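Local atomic coordinates of putative phosphosugar isomerase (Silicibacter pomeroyi DSS-3, PDB entry 3FJ1), a protein that is of unproven function but, with two SIS domains, probably binds a phosphorylated sugar and may act as an isomerase or aminotransferase. Residues R51-H56 with S220-L225; T155-A160 with D308-I313; P184-A189 with E298-G303. All coordinates share one frame; numbering follows the deposited sequence.

Contact 1: R51-H56 with S220-L225; sequences RGSSDH and SNEAAL
His-56 leans from the start of helix 53-69 onto helix 217-231, where Asn-221, Glu-222 and Leu-225 receive it. At its root, CB of His-56 comes within 4.1 Å of CB of Glu-222. CG lies anti to the carbonyl carbon (chi1 -58°), which turns the ring toward the second helix. Further out, ND1 and CE1 rest against CB of Asn-221, which makes a CH-pi contact 3.8 Å from the centroid of the His-56 ring and 23° off its normal; the backbone N of Glu-222 lies over the same ring face, toward the rim. CD2 of His-56 has OE1 of Glu-222 in the ring plane at 3.7 Å and CD2 of Leu-225 near the edge at 3.8 Å. Water 1 also lies in the ring plane, 2.7 Å from ND1 of His-56, and accepts a hydrogen bond from ND2 of Asn-221 at 2.9 Å; OD1 of Asn-221 turns to Ser-237. Helices 53-69 and 217-231 hold equivalent places in the two SIS domains, each following the first strand of its parallel sheet, so the contact joins matching elements of a duplicated fold. OG of Ser-53 donates a short hydrogen bond of 2.6 Å to OE1 of Glu-222, arriving on the syn side but 33° out of the carboxylate plane. A bend at chi2 of Glu-222 carries the acid across to this serine. The other oxygen, OE2, bonds to Tyr-317 and makes a salt bridge to Lys-226, whose NZ also bonds to OG of Ser-53, so both ends of the carboxylate are tied down. CD2 of Leu-225 touches both the His-56 ring edge and the backbone N of Ser-53, while Pro-247 of the second subunit packs against Leu-225.

Contact 2: T155-A160 with D308-I313; sequences TFVTSA and DPLSLI
Leu-310 reaches Val-157 and Ala-160 because its CG is turned anti to its own carbonyl carbon (chi1 -73°), which swings the branch across to the opposing helix. Phe-156 is set differently: CG is anti to the backbone N (chi1 -177°), and the ring is carried out toward Leu-310 and Ile-313. A single methyl, CD2 of Leu-310, does most of the touching. CD2 of Leu-310 lies 3.7 Å from CB of Ala-160 and 4.0 Å from CA of Val-157, and so sits among Phe-156, Val-157 and Ala-160, residues of adjacent turns; CG1 of Val-157 flanks it. CD2 of Leu-310 also approaches CE2 of Phe-156 at 4.2 Å. CG2 of Ile-313 meets the same ring obliquely, 4.1 Å from CE2 of Phe-156, the two side chains crossing at about a right angle. CG2 of Val-157 comes to 4.3 Å from that same CG2 of Ile-313. No hydrogen bond links the two segments, and all five touching residues are buried, so the join is purely apolar. The helical segments run antiparallel, at 173°, with axes 10.7 Å apart. Within helix 153-171, OG of Ser-159 donates to the carbonyl O of Thr-155 at 2.7 Å, and this oxygen also takes the Ser-159 N-H from its opposite face. Each helix follows the last strand of its sheet, helix 153-171 coming after strand 138-141 and helix 308-326 after strand 295-296, so they pair corresponding parts of the two SIS domains. Around them, helix 53-69 supplies Val-57 against Phe-156 and Tyr-60 against Leu-310, helix 217-231 borders Ile-313, and helix 183-191 adds Leu-187 on Val-157 and Leu-183 on Leu-310.

Contact 3: P184-A189 with E298-G303; sequences PETLAA and EHVRSG
Thr-186 and Val-300 bury the most surface here, their side chains lying alongside one another and pointing opposite ways. The methyl of the threonine does the packing: CG2 of Thr-186, anti to the backbone N, lies 3.8 Å from CG1 of Val-300 and 3.9 Å from CA of Ser-302, and also rests near the carbonyl O of Arg-301. Its hydroxyl takes another course. OG1 of Thr-186 donates to water 2 at 2.8 Å, and this water donates to the carbonyl O of Ser-302 at 2.7 Å, bridging helix and loop where no direct hydrogen bond joins them. The contact lays helix 183-191, from the helices that lie between the two sheets in the sequence, against the loop that leads from strand 295-296 of the second sheet into helix 308-326. Val-300 straddles one turn of helix 183-191: while CG1 faces Thr-186, CG2 of Val-300 lies 3.9 Å from CB of Ala-189, and Ile-193 continues the apolar patch beyond. Ser-302 offers its CB to the methyl of Thr-186, and its OG is held by Asp-308 and Thr-307 at the entry to helix 308-326.

How the contacts relate
Along the chain the segments come as 51-56, 155-160, 184-189, 220-225, 298-303 and 308-313: contact 3 is nested within the loop closed by contact 2, and contact 1 crosses both. Contact 2 lies between the others, its centre 11 Å from each, while the centres of contacts 1 and 3 are 21 Å apart and their nearest atoms about 12 Å. Contacts 1 and 2 meet where Ile-313 packs on Ala-223 and Phe-156 on Glu-222. Contacts 2 and 3 meet through Ser-311 OG and the carbonyl O of Val-300, a probable hydrogen bond. Together they form a seam of helices, with one loop, along which the two SIS domains meet.

Contact 1: R51-H56 with S220-L225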
loop_
_atom_site.group_PDB
_atom_site.type_symbol
_atom_site.label_atom_id
_atom_site.label_comp_id
_atom_site.label_asym_id
_atom_site.label_seq_id
_atom_site.Cartn_x
_atom_site.Cartn_y
_atom_site.Cartn_z
ATOM N N ARG A 51 -6.493 0.102 9.289
ATOM C CA ARG A 51 -6.050 -1.232 8.861
ATOM C C ARG A 51 -7.181 -1.928 8.116
ATOM O O ARG A 51 -8.327 -1.514 8.206
ATOM C CB ARG A 51 -5.641 -2.082 10.063
ATOM C CG ARG A 51 -6.696 -2.158 11.116
ATOM C CD ARG A 51 -6.179 -2.809 12.358
ATOM N NE ARG A 51 -6.107 -4.252 12.233
ATOM C CZ ARG A 51 -7.151 -5.067 12.388
ATOM N NH1 ARG A 51 -8.354 -4.582 12.690
ATOM N NH2 ARG A 51 -7.002 -6.390 12.281
ATOM N N GLY A 52 -6.838 -2.981 7.379
ATOM C CA GLY A 52 -7.843 -3.748 6.645
ATOM C C GLY A 52 -8.642 -2.937 5.648
ATOM O O GLY A 52 -8.111 -2.079 4.945
ATOM N N SER A 53 -9.933 -3.225 5.568
ATOM C CA SER A 53 -10.808 -2.537 4.642
ATOM C C SER A 53 -10.852 -1.032 4.921
ATOM O O SER A 53 -10.992 -0.234 3.986
ATOM C CB SER A 53 -12.208 -3.152 4.719
ATOM O OG SER A 53 -13.097 -2.559 3.801
ATOM N N SER A 54 -10.752 -0.646 6.195
ATOM C CA SER A 54 -10.691 0.774 6.577
ATOM C C SER A 54 -9.532 1.496 5.916
ATOM O O SER A 54 -9.638 2.675 5.620
ATOM C CB SER A 54 -10.664 0.984 8.089
ATOM O OG SER A 54 -11.887 0.594 8.687
ATOM N N ASP A 55 -8.434 0.811 5.642
ATOM C CA ASP A 55 -7.324 1.468 4.947
ATOM C C ASP A 55 -7.619 1.734 3.455
ATOM O O ASP A 55 -7.076 2.651 2.882
ATOM C CB ASP A 55 -6.029 0.689 5.139
ATOM C CG ASP A 55 -4.801 1.580 5.131
ATOM O OD1 ASP A 55 -4.910 2.824 5.246
ATOM O OD2 ASP A 55 -3.707 1.006 5.029
ATOM N N HIS A 56 -8.493 0.926 2.842
ATOM C CA HIS A 56 -8.936 1.162 1.458
ATOM C C HIS A 56 -9.836 2.404 1.446
ATOM O O HIS A 56 -9.803 3.203 0.505
ATOM C CB HIS A 56 -9.612 -0.065 0.865
ATOM C CG HIS A 56 -8.726 -1.280 0.866
ATOM N ND1 HIS A 56 -7.378 -1.207 0.564
ATOM C CD2 HIS A 56 -8.992 -2.589 1.091
ATOM C CE1 HIS A 56 -6.849 -2.414 0.660
ATOM N NE2 HIS A 56 -7.814 -3.279 0.924
ATOM N N SER A 220 -10.910 -0.807 -6.279
ATOM C CA SER A 220 -10.305 -1.984 -6.887
ATOM C C SER A 220 -9.608 -2.824 -5.776
ATOM O O SER A 220 -9.713 -4.055 -5.733
ATOM C CB SER A 220 -9.302 -1.568 -7.973
ATOM O OG SER A 220 -8.740 -2.712 -8.604
ATOM N N ASN A 221 -8.932 -2.154 -4.862
ATOM C CA ASN A 221 -8.225 -2.831 -3.756
ATOM C C ASN A 221 -9.250 -3.491 -2.817
ATOM O O ASN A 221 -9.097 -4.619 -2.369
ATOM C CB ASN A 221 -7.389 -1.818 -2.939
ATOM C CG ASN A 221 -6.173 -1.307 -3.685
ATOM O OD1 ASN A 221 -5.840 -1.808 -4.765
ATOM N ND2 ASN A 221 -5.506 -0.316 -3.121
ATOM N N GLU A 222 -10.298 -2.747 -2.506
ATOM C CA GLU A 222 -11.393 -3.239 -1.627
ATOM C C GLU A 222 -12.067 -4.458 -2.247
ATOM O O GLU A 222 -12.363 -5.430 -1.556
ATOM C CB GLU A 222 -12.415 -2.102 -1.403
ATOM C CG GLU A 222 -13.801 -2.459 -0.774
ATOM C CD GLU A 222 -13.771 -3.000 0.654
ATOM O OE1 GLU A 222 -12.693 -3.033 1.265
ATOM O OE2 GLU A 222 -14.864 -3.414 1.169
ATOM N N ALA A 223 -12.299 -4.391 -3.553
ATOM C CA ALA A 223 -12.957 -5.473 -4.293
ATOM C C ALA A 223 -12.149 -6.784 -4.194
ATOM O O ALA A 223 -12.708 -7.845 -3.873
ATOM C CB ALA A 223 -13.168 -5.060 -5.742
ATOM N N ALA A 224 -10.838 -6.708 -4.429
ATOM C CA ALA A 224 -9.988 -7.897 -4.303
ATOM C C ALA A 224 -10.032 -8.451 -2.861
ATOM O O ALA A 224 -10.160 -9.657 -2.671
ATOM C CB ALA A 224 -8.564 -7.646 -4.767
ATOM N N LEU A 225 -9.978 -7.570 -1.867
ATOM C CA LEU A 225 -10.037 -7.986 -0.475
ATOM C C LEU A 225 -11.318 -8.769 -0.182
ATOM O O LEU A 225 -11.272 -9.907 0.312
ATOM C CB LEU A 225 -9.946 -6.777 0.460
ATOM C CG LEU A 225 -10.159 -7.062 1.954
ATOM C CD1 LEU A 225 -9.157 -8.134 2.422
ATOM C CD2 LEU A 225 -10.073 -5.802 2.807
HETATM O O HOH W 1 -5.687 0.688 -0.435
#

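Contact 2: T155-A160 with D308-I313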
loop_
_atom_site.group_PDB
_atom_site.type_symbol
_atom_site.label_atom_id
_atom_site.label_comp_id
_atom_site.label_asym_id
_atom_site.label_seq_id
_atom_site.Cartn_x
_atom_site.Cartn_y
_atom_site.Cartn_z
ATOM N N THR A 155 -20.171 -0.779 6.358
ATOM C CA THR A 155 -19.053 -0.095 6.985
ATOM C C THR A 155 -18.163 0.560 5.931
ATOM O O THR A 155 -17.778 1.715 6.075
ATOM C CB THR A 155 -18.245 -1.061 7.872
ATOM O OG1 THR A 155 -19.012 -1.369 9.048
ATOM C CG2 THR A 155 -16.924 -0.427 8.313
ATOM N N PHE A 156 -17.804 -0.179 4.877
ATOM C CA PHE A 156 -16.990 0.443 3.812
ATOM C C PHE A 156 -17.680 1.677 3.185
ATOM O O PHE A 156 -17.099 2.765 3.112
ATOM C CB PHE A 156 -16.643 -0.559 2.714
ATOM C CG PHE A 156 -15.756 0.035 1.665
ATOM C CD1 PHE A 156 -14.394 0.029 1.826
ATOM C CD2 PHE A 156 -16.289 0.723 0.586
ATOM C CE1 PHE A 156 -13.560 0.602 0.891
ATOM C CE2 PHE A 156 -15.446 1.319 -0.382
ATOM C CZ PHE A 156 -14.064 1.265 -0.207
ATOM N N VAL A 157 -18.917 1.489 2.740
ATOM C CA VAL A 157 -19.656 2.556 2.041
ATOM C C VAL A 157 -19.874 3.762 2.921
ATOM O O VAL A 157 -19.525 4.865 2.522
ATOM C CB VAL A 157 -20.967 2.039 1.400
ATOM C CG1 VAL A 157 -21.767 3.193 0.821
ATOM C CG2 VAL A 157 -20.649 0.992 0.300
ATOM N N THR A 158 -20.410 3.561 4.124
ATOM C CA THR A 158 -20.679 4.671 5.045
ATOM C C THR A 158 -19.410 5.375 5.556
ATOM O O THR A 158 -19.418 6.594 5.738
ATOM C CB THR A 158 -21.559 4.260 6.250
ATOM O OG1 THR A 158 -20.920 3.229 7.010
ATOM C CG2 THR A 158 -22.963 3.804 5.784
ATOM N N SER A 159 -18.332 4.622 5.765
ATOM C CA SER A 159 -17.040 5.232 6.144
ATOM C C SER A 159 -16.599 6.231 5.062
ATOM O O SER A 159 -16.204 7.387 5.346
ATOM C CB SER A 159 -15.967 4.166 6.389
ATOM O OG SER A 159 -16.230 3.401 7.581
ATOM N N ALA A 160 -16.622 5.770 3.807
ATOM C CA ALA A 160 -16.243 6.600 2.712
ATOM C C ALA A 160 -17.173 7.805 2.562
ATOM O O ALA A 160 -16.693 8.924 2.380
ATOM C CB ALA A 160 -16.128 5.776 1.392
ATOM N N ASP A 308 -18.461 8.371 -7.631
ATOM C CA ASP A 308 -18.642 7.286 -8.597
ATOM C C ASP A 308 -18.156 5.921 -8.117
ATOM O O ASP A 308 -18.842 4.935 -8.318
ATOM C CB ASP A 308 -18.026 7.611 -9.968
ATOM C CG ASP A 308 -18.970 8.411 -10.898
ATOM O OD1 ASP A 308 -20.116 8.769 -10.525
ATOM O OD2 ASP A 308 -18.515 8.697 -12.016
ATOM N N PRO A 309 -16.961 5.849 -7.500
ATOM C CA PRO A 309 -16.485 4.542 -7.043
ATOM C C PRO A 309 -17.400 3.808 -6.056
ATOM O O PRO A 309 -17.406 2.590 -6.061
ATOM C CB PRO A 309 -15.107 4.856 -6.446
ATOM C CG PRO A 309 -14.665 6.069 -7.187
ATOM C CD PRO A 309 -15.929 6.887 -7.316
ATOM N N LEU A 310 -18.166 4.533 -5.247
ATOM C CA LEU A 310 -19.078 3.897 -4.308
ATOM C C LEU A 310 -20.185 3.133 -5.042
ATOM O O LEU A 310 -20.595 2.031 -4.628
ATOM C CB LEU A 310 -19.651 4.925 -3.340
ATOM C CG LEU A 310 -18.696 5.456 -2.253
ATOM C CD1 LEU A 310 -19.379 6.613 -1.582
ATOM C CD2 LEU A 310 -18.263 4.363 -1.250
ATOM N N SER A 311 -20.666 3.690 -6.152
ATOM C CA SER A 311 -21.666 2.992 -6.931
ATOM C C SER A 311 -21.053 1.671 -7.497
ATOM O O SER A 311 -21.658 0.592 -7.459
ATOM C CB SER A 311 -22.166 3.928 -8.045
ATOM O OG SER A 311 -22.976 3.212 -8.962
ATOM N N LEU A 312 -19.829 1.753 -7.999
ATOM C CA LEU A 312 -19.161 0.588 -8.590
ATOM C C LEU A 312 -18.943 -0.546 -7.583
ATOM O O LEU A 312 -19.149 -1.699 -7.894
ATOM C CB LEU A 312 -17.801 1.010 -9.166
ATOM C CG LEU A 312 -17.778 2.162 -10.162
ATOM C CD1 LEU A 312 -16.359 2.429 -10.649
ATOM C CD2 LEU A 312 -18.719 1.830 -11.349
ATOM N N ILE A 313 -18.501 -0.203 -6.369
ATOM C CA ILE A 313 -18.266 -1.211 -5.348
ATOM C C ILE A 313 -19.576 -1.864 -4.905
ATOM O O ILE A 313 -19.574 -3.042 -4.591
ATOM C CB ILE A 313 -17.432 -0.694 -4.155
ATOM C CG1 ILE A 313 -16.778 -1.879 -3.395
ATOM C CG2 ILE A 313 -18.247 0.294 -3.243
ATOM C CD1 ILE A 313 -15.656 -2.656 -4.163
#

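Contact 3: P184-A189 with E298-G303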
loop_
_atom_site.group_PDB
_atom_site.type_symbol
_atom_site.label_atom_id
_atom_site.label_comp_id
_atom_site.label_asym_id
_atom_site.label_seq_id
_atom_site.Cartn_x
_atom_site.Cartn_y
_atom_site.Cartn_z
ATOM N N PRO A 184 -28.254 7.631 -1.939
ATOM C CA PRO A 184 -29.201 6.540 -1.690
ATOM C C PRO A 184 -29.891 6.050 -2.982
ATOM O O PRO A 184 -29.974 4.859 -3.194
ATOM C CB PRO A 184 -30.180 7.157 -0.711
ATOM C CG PRO A 184 -29.337 8.182 0.051
ATOM C CD PRO A 184 -28.450 8.764 -0.998
ATOM N N GLU A 185 -30.300 6.974 -3.849
ATOM C CA GLU A 185 -30.917 6.624 -5.143
ATOM C C GLU A 185 -29.928 5.872 -6.026
ATOM O O GLU A 185 -30.240 4.801 -6.552
ATOM C CB GLU A 185 -31.402 7.886 -5.885
ATOM C CG GLU A 185 -32.136 7.630 -7.195
ATOM C CD GLU A 185 -32.554 8.894 -7.949
ATOM O OE1 GLU A 185 -31.734 9.813 -8.155
ATOM O OE2 GLU A 185 -33.722 8.944 -8.384
ATOM N N THR A 186 -28.744 6.463 -6.208
ATOM C CA THR A 186 -27.688 5.900 -7.031
ATOM C C THR A 186 -27.331 4.501 -6.555
ATOM O O THR A 186 -27.187 3.577 -7.371
ATOM C CB THR A 186 -26.433 6.814 -6.993
ATOM O OG1 THR A 186 -26.785 8.126 -7.452
ATOM C CG2 THR A 186 -25.295 6.273 -7.901
ATOM N N LEU A 187 -27.182 4.338 -5.233
ATOM C CA LEU A 187 -26.723 3.055 -4.683
ATOM C C LEU A 187 -27.805 2.005 -4.712
ATOM O O LEU A 187 -27.508 0.805 -4.859
ATOM C CB LEU A 187 -26.133 3.211 -3.277
ATOM C CG LEU A 187 -24.883 4.124 -3.242
ATOM C CD1 LEU A 187 -24.305 4.211 -1.813
ATOM C CD2 LEU A 187 -23.798 3.699 -4.242
ATOM N N ALA A 188 -29.052 2.448 -4.609
ATOM C CA ALA A 188 -30.186 1.532 -4.744
ATOM C C ALA A 188 -30.110 0.905 -6.144
ATOM O O ALA A 188 -30.158 -0.315 -6.284
ATOM C CB ALA A 188 -31.494 2.253 -4.550
ATOM N N ALA A 189 -29.972 1.759 -7.167
ATOM C CA ALA A 189 -29.833 1.330 -8.553
ATOM C C ALA A 189 -28.637 0.397 -8.707
ATOM O O ALA A 189 -28.750 -0.726 -9.241
ATOM C CB ALA A 189 -29.709 2.551 -9.452
ATOM N N GLU A 298 -22.470 -3.130 -16.766
ATOM C CA GLU A 298 -23.572 -2.275 -16.350
ATOM C C GLU A 298 -23.154 -1.473 -15.121
ATOM O O GLU A 298 -22.605 -2.047 -14.196
ATOM C CB GLU A 298 -24.747 -3.154 -15.988
ATOM C CG GLU A 298 -26.024 -2.431 -16.032
ATOM C CD GLU A 298 -27.226 -3.332 -15.863
ATOM O OE1 GLU A 298 -27.144 -4.566 -16.057
ATOM O OE2 GLU A 298 -28.268 -2.759 -15.524
ATOM N N HIS A 299 -23.376 -0.155 -15.135
ATOM C CA HIS A 299 -23.028 0.692 -13.991
ATOM C C HIS A 299 -23.862 1.966 -13.872
ATOM O O HIS A 299 -24.478 2.436 -14.843
ATOM C CB HIS A 299 -21.535 1.084 -14.044
ATOM C CG HIS A 299 -21.173 1.861 -15.269
ATOM N ND1 HIS A 299 -21.013 1.268 -16.507
ATOM C CD2 HIS A 299 -21.023 3.187 -15.461
ATOM C CE1 HIS A 299 -20.751 2.202 -17.401
ATOM N NE2 HIS A 299 -20.738 3.378 -16.793
ATOM N N VAL A 300 -23.829 2.545 -12.673
ATOM C CA VAL A 300 -24.583 3.755 -12.396
ATOM C C VAL A 300 -23.659 4.910 -11.999
ATOM O O VAL A 300 -22.914 4.810 -11.018
ATOM C CB VAL A 300 -25.629 3.515 -11.285
ATOM C CG1 VAL A 300 -26.520 4.745 -11.155
ATOM C CG2 VAL A 300 -26.462 2.227 -11.542
ATOM N N ARG A 301 -23.680 5.987 -12.784
ATOM C CA ARG A 301 -22.911 7.155 -12.474
ATOM C C ARG A 301 -23.640 7.971 -11.386
ATOM O O ARG A 301 -24.871 7.906 -11.268
ATOM C CB ARG A 301 -22.651 7.974 -13.737
ATOM C CG ARG A 301 -21.747 7.297 -14.746
ATOM C CD ARG A 301 -20.304 7.298 -14.278
ATOM N NE ARG A 301 -19.353 6.685 -15.198
ATOM C CZ ARG A 301 -18.568 5.642 -14.920
ATOM N NH1 ARG A 301 -18.606 5.012 -13.744
ATOM N NH2 ARG A 301 -17.708 5.228 -15.840
ATOM N N SER A 302 -22.859 8.712 -10.603
ATOM C CA SER A 302 -23.333 9.360 -9.376
ATOM C C SER A 302 -23.567 10.879 -9.407
ATOM O O SER A 302 -24.206 11.403 -8.499
ATOM C CB SER A 302 -22.337 9.058 -8.261
ATOM O OG SER A 302 -21.173 9.827 -8.404
ATOM N N GLY A 303 -23.062 11.565 -10.429
ATOM C CA GLY A 303 -23.096 13.029 -10.474
ATOM C C GLY A 303 -21.774 13.709 -10.175
ATOM O O GLY A 303 -21.627 14.907 -10.412
HETATM O O HOH W 2 -25.287 10.230 -6.301
#